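Side-chain contacts in RNA-binding protein (Porphyromonas gingivalis W83, PDB 7JLY), which probably binds RNA, as expected of a small protein built around an RNA recognition motif: residues A[51-54]-A[55-58]; A[13-16]-A[17-20]. All blocks are in the same frame, centred on the assembly; numbering follows the deposited sequence.

In the fold
From the N terminus, strand 3-8 runs into a loop that ends in contact 2, where residues 13-16 turn into helix 16-23. The chain then forms strand 29-36 and, after strand 46-51, reaches contact 1, where residues 51-54 lead into helix 54-64. Each contact is thus a strand-to-helix junction, and the two follow in series without nesting or crossing. Contacts 1 and 2 lie on opposite sides of the chain's centre; the centres of contacts 1 and 2 are about 19 Å apart. Contact 2 brings the first helix against strand 29-36, whereas contact 1 brings the second against strand 3-8, both within the one RNA recognition motif.

Contact 1: A[51-54]-A[55-58]; sequences MEDE and NDAR. With CA (calcium ion), chain C.
E54 and R58, one helical turn apart, meet through a single carboxylate oxygen, E54 OE1, which sits at the edge of the guanidinium. R58 NH1 donates to E54 OE1 at 2.8 Å and R58 NH2 at 2.7 Å, both at bent angles, the NH2 bond counting as weak despite its shortness. The two flat groups stand almost perpendicular, 86° apart, and NH1 comes to OE1 from above the carboxylate plane. With CG beside its own backbone N (chi1 -65°) and the chain extended to NE, R58 runs back along the helix to E54. The other oxygen, E54 OE2, binds a calcium ion at 2.7 Å; three waters also coordinate the metal, and one of them accepts a weak bond from R58 NH2. The carboxylate therefore bridges arginine and metal, two positive partners that probably stabilise its negative charge.

In the conformer described, one of two, D53 caps the helix: with CG anti to the backbone N (chi1 -173°), D53 OD2 accepts from D56 N at 2.9 Å through its anti lone pair. In that conformer D53 OD2 also lies 3.7 Å from D56 OD2, a proximity of like charges that the helix N terminus probably eases. The backbone carbonyl of D53 takes A57 N, opening the regular helical pattern. On the inner side, M51 SD rests 3.8 Å from A57 CA, and M51 also touches I5, while A57 packs on M3 of strand 3-8. This is an aspartate N-cap at the start of the second helix of an RNA recognition motif, with a calcium site on its first turn.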
loop_
_atom_site.group_PDB
_atom_site.type_symbol
_atom_site.label_atom_id
_atom_site.label_comp_id
_atom_site.label_asym_id
_atom_site.label_seq_id
_atom_site.Cartn_x
_atom_site.Cartn_y
_atom_site.Cartn_z
ATOM N N MET A 51 3.883 8.138 1.096
ATOM C CA MET A 51 5.324 8.319 1.029
ATOM C C MET A 51 5.605 9.812 0.932
ATOM O O MET A 51 4.856 10.547 0.295
ATOM C CB MET A 51 5.922 7.564 -0.160
ATOM C CG MET A 51 5.829 6.045 -0.020
ATOM S SD MET A 51 6.609 5.187 -1.387
ATOM C CE MET A 51 8.338 5.466 -1.000
ATOM N N GLU A 52 6.667 10.267 1.584
ATOM C CA GLU A 52 6.893 11.708 1.681
ATOM C C GLU A 52 7.323 12.323 0.343
ATOM O O GLU A 52 7.001 13.469 0.048
ATOM C CB GLU A 52 7.930 12.019 2.763
ATOM C CG GLU A 52 8.129 13.532 3.027
ATOM C CD GLU A 52 6.835 14.268 3.431
ATOM O OE1 GLU A 52 6.025 13.704 4.210
ATOM O OE2 GLU A 52 6.629 15.422 2.965
ATOM N N ASP A 53 8.037 11.538 -0.465
ATOM C CA ASP A 53 8.594 12.010 -1.730
ATOM C C ASP A 53 7.828 11.433 -2.916
ATOM O O ASP A 53 7.838 10.219 -3.124
ATOM C CB ASP A 53 10.081 11.633 -1.827
ATOM C CG ASP A 53 10.766 12.235 -3.043
ATOM O OD1 ASP A 53 11.189 13.408 -2.961
ATOM O OD2 ASP A 53 10.899 11.535 -4.071
ATOM N N GLU A 54 7.173 12.300 -3.686
ATOM C CA GLU A 54 6.414 11.877 -4.859
ATOM C C GLU A 54 7.232 11.064 -5.842
ATOM O O GLU A 54 6.720 10.142 -6.481
ATOM C CB GLU A 54 5.860 13.096 -5.597
ATOM C CG GLU A 54 4.404 13.350 -5.357
ATOM C CD GLU A 54 3.808 14.284 -6.398
ATOM O OE1 GLU A 54 4.539 14.674 -7.341
ATOM O OE2 GLU A 54 2.606 14.618 -6.273
ATOM N N ASN A 55 8.507 11.416 -5.979
ATOM C CA ASN A 55 9.346 10.750 -6.965
ATOM C C ASN A 55 9.622 9.301 -6.563
ATOM O O ASN A 55 9.532 8.394 -7.391
ATOM C CB ASN A 55 10.649 11.517 -7.151
ATOM C CG ASN A 55 11.472 10.985 -8.298
ATOM O OD1 ASN A 55 12.184 9.990 -8.154
ATOM N ND2 ASN A 55 11.380 11.645 -9.453
ATOM N N ASP A 56 9.928 9.081 -5.286
ATOM C CA ASP A 56 10.103 7.723 -4.785
ATOM C C ASP A 56 8.815 6.891 -4.890
ATOM O O ASP A 56 8.870 5.692 -5.176
ATOM C CB ASP A 56 10.616 7.753 -3.337
ATOM C CG ASP A 56 12.076 8.196 -3.248
ATOM O OD1 ASP A 56 12.823 8.018 -4.232
ATOM O OD2 ASP A 56 12.478 8.730 -2.195
ATOM N N ALA A 57 7.663 7.524 -4.656
ATOM C CA ALA A 57 6.373 6.845 -4.759
ATOM C C ALA A 57 6.117 6.375 -6.192
ATOM O O ALA A 57 5.719 5.227 -6.419
ATOM C CB ALA A 57 5.251 7.764 -4.291
ATOM N N ARG A 58 6.339 7.264 -7.158
ATOM C CA ARG A 58 6.176 6.898 -8.568
ATOM C C ARG A 58 7.132 5.774 -8.946
ATOM O O ARG A 58 6.776 4.886 -9.724
ATOM C CB ARG A 58 6.396 8.112 -9.470
ATOM C CG ARG A 58 5.340 9.191 -9.253
ATOM C CD ARG A 58 5.322 10.248 -10.354
ATOM N NE ARG A 58 4.255 11.226 -10.137
ATOM C CZ ARG A 58 4.422 12.389 -9.508
ATOM N NH1 ARG A 58 5.620 12.728 -9.038
ATOM N NH2 ARG A 58 3.395 13.220 -9.349
HETATM CA CA CA C . -0.027 14.970 -6.290
HETATM O O HOH W 1 9.610 14.283 -5.384
HETATM O O HOH W 2 0.303 13.641 -8.409
HETATM O O HOH W 3 -1.050 12.834 -5.732
HETATM O O HOH W 4 1.537 16.386 -7.099
#

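Contact 2: A[13-16]-A[17-20]; sequences RVRE and EDLT
R15 occupies the N-cap of the helix, yet it is D18, three residues on, whose carboxylate does the gripping. D18 OD2 accepts two bonds from the same face of its plane: R15 N at 2.8 Å on the anti side and R15 NE at 3.0 Å, nearly straight, on the syn side. D18 OD1 uses its syn lone pair for R15 NH2, also at 3.0 Å. Three N-H groups of one residue are thus held by one aspartate, and the side-on, two-nitrogen grip fixes the rotation of the guanidinium. The bend in the arginine (chi3 -61°) carries its head back to D18. The R15 N to D18 OD2 bond is the half of a capping box that the third helical residue supplies; an arginine N-cap has no side-chain acceptor for the reciprocal half.

E17 lies alongside, its carboxylate stacked almost parallel on one guanidinium face (planes 3° apart), with E17 CD 3.8 Å from R15 NH2. Its salt bridge, E17 OE2 to R15 NH1, is long and purely electrostatic, because no N-H points at the oxygen. One residue before E17, E16 O takes both T20 N and, at 3.2 Å from above the carbonyl plane, T20 OG1. Beneath this polar surface, V14 CG1 packs at 3.8 Å on L19 CD2, the two side chains crossing at about a right angle. L19 continues inward onto V34 of strand 29-36, where V34 N also binds E16 OE2, and T20 touches A32. V14 and D18 meet Q70, so the start of helix 16-23 contacts both strand 29-36 and the loop that follows strand 68-69.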
loop_
_atom_site.group_PDB
_atom_site.type_symbol
_atom_site.label_atom_id
_atom_site.label_comp_id
_atom_site.label_asym_id
_atom_site.label_seq_id
_atom_site.Cartn_x
_atom_site.Cartn_y
_atom_site.Cartn_z
ATOM N N ARG A 13 -3.774 -11.918 4.748
ATOM C CA ARG A 13 -2.769 -11.954 5.803
ATOM C C ARG A 13 -1.834 -10.740 5.762
ATOM O O ARG A 13 -1.051 -10.529 6.688
ATOM C CB ARG A 13 -1.928 -13.231 5.708
ATOM C CG ARG A 13 -2.704 -14.511 5.973
ATOM C CD ARG A 13 -1.790 -15.741 5.888
ATOM N NE ARG A 13 -0.922 -15.871 7.057
ATOM C CZ ARG A 13 0.350 -15.486 7.097
ATOM N NH1 ARG A 13 0.919 -14.934 6.035
ATOM N NH2 ARG A 13 1.056 -15.646 8.208
ATOM N N VAL A 14 -1.896 -9.952 4.695
ATOM C CA VAL A 14 -1.003 -8.787 4.606
ATOM C C VAL A 14 -1.340 -7.735 5.672
ATOM O O VAL A 14 -2.472 -7.254 5.755
ATOM C CB VAL A 14 -1.054 -8.139 3.216
ATOM C CG1 VAL A 14 -0.361 -6.790 3.240
ATOM C CG2 VAL A 14 -0.386 -9.049 2.196
ATOM N N ARG A 15 -0.343 -7.406 6.498
ATOM C CA ARG A 15 -0.493 -6.436 7.587
ATOM C C ARG A 15 0.026 -5.064 7.193
ATOM O O ARG A 15 0.729 -4.928 6.203
ATOM C CB ARG A 15 0.274 -6.902 8.821
ATOM C CG ARG A 15 -0.182 -8.244 9.347
ATOM C CD ARG A 15 0.881 -8.858 10.246
ATOM N NE ARG A 15 2.143 -9.083 9.545
ATOM C CZ ARG A 15 3.222 -9.597 10.123
ATOM N NH1 ARG A 15 3.179 -9.924 11.408
ATOM N NH2 ARG A 15 4.340 -9.782 9.431
ATOM N N GLU A 16 -0.298 -4.054 7.996
ATOM C CA GLU A 16 0.282 -2.731 7.779
ATOM C C GLU A 16 1.811 -2.772 7.788
ATOM O O GLU A 16 2.459 -2.075 6.999
ATOM C CB GLU A 16 -0.244 -1.749 8.827
ATOM C CG GLU A 16 -1.705 -1.381 8.548
ATOM C CD GLU A 16 -2.333 -0.557 9.645
ATOM O OE1 GLU A 16 -1.601 -0.164 10.574
ATOM O OE2 GLU A 16 -3.556 -0.308 9.570
ATOM N N GLU A 17 2.409 -3.589 8.655
ATOM C CA GLU A 17 3.868 -3.592 8.712
ATOM C C GLU A 17 4.456 -4.222 7.454
ATOM O O GLU A 17 5.546 -3.868 7.033
ATOM C CB GLU A 17 4.381 -4.300 9.969
ATOM C CG GLU A 17 4.357 -5.801 9.909
ATOM C CD GLU A 17 5.290 -6.417 10.931
ATOM O OE1 GLU A 17 6.434 -6.756 10.563
ATOM O OE2 GLU A 17 4.879 -6.547 12.104
ATOM N N ASP A 18 3.715 -5.133 6.827
ATOM C CA ASP A 18 4.137 -5.711 5.560
ATOM C C ASP A 18 4.085 -4.682 4.427
ATOM O O ASP A 18 4.940 -4.697 3.535
ATOM C CB ASP A 18 3.265 -6.920 5.218
ATOM C CG ASP A 18 3.295 -7.981 6.309
ATOM O OD1 ASP A 18 4.386 -8.214 6.862
ATOM O OD2 ASP A 18 2.237 -8.573 6.619
ATOM N N LEU A 19 3.081 -3.803 4.449
ATOM C CA LEU A 19 2.987 -2.743 3.446
ATOM C C LEU A 19 4.106 -1.738 3.627
ATOM O O LEU A 19 4.725 -1.315 2.663
ATOM C CB LEU A 19 1.641 -2.032 3.516
ATOM C CG LEU A 19 0.447 -2.889 3.099
ATOM C CD1 LEU A 19 -0.801 -2.044 3.113
ATOM C CD2 LEU A 19 0.673 -3.475 1.703
ATOM N N THR A 20 4.369 -1.360 4.873
ATOM C CA THR A 20 5.472 -0.460 5.146
ATOM C C THR A 20 6.776 -1.106 4.716
ATOM O O THR A 20 7.618 -0.454 4.102
ATOM C CB THR A 20 5.553 -0.089 6.632
ATOM O OG1 THR A 20 4.332 0.560 7.031
ATOM C CG2 THR A 20 6.728 0.847 6.876
#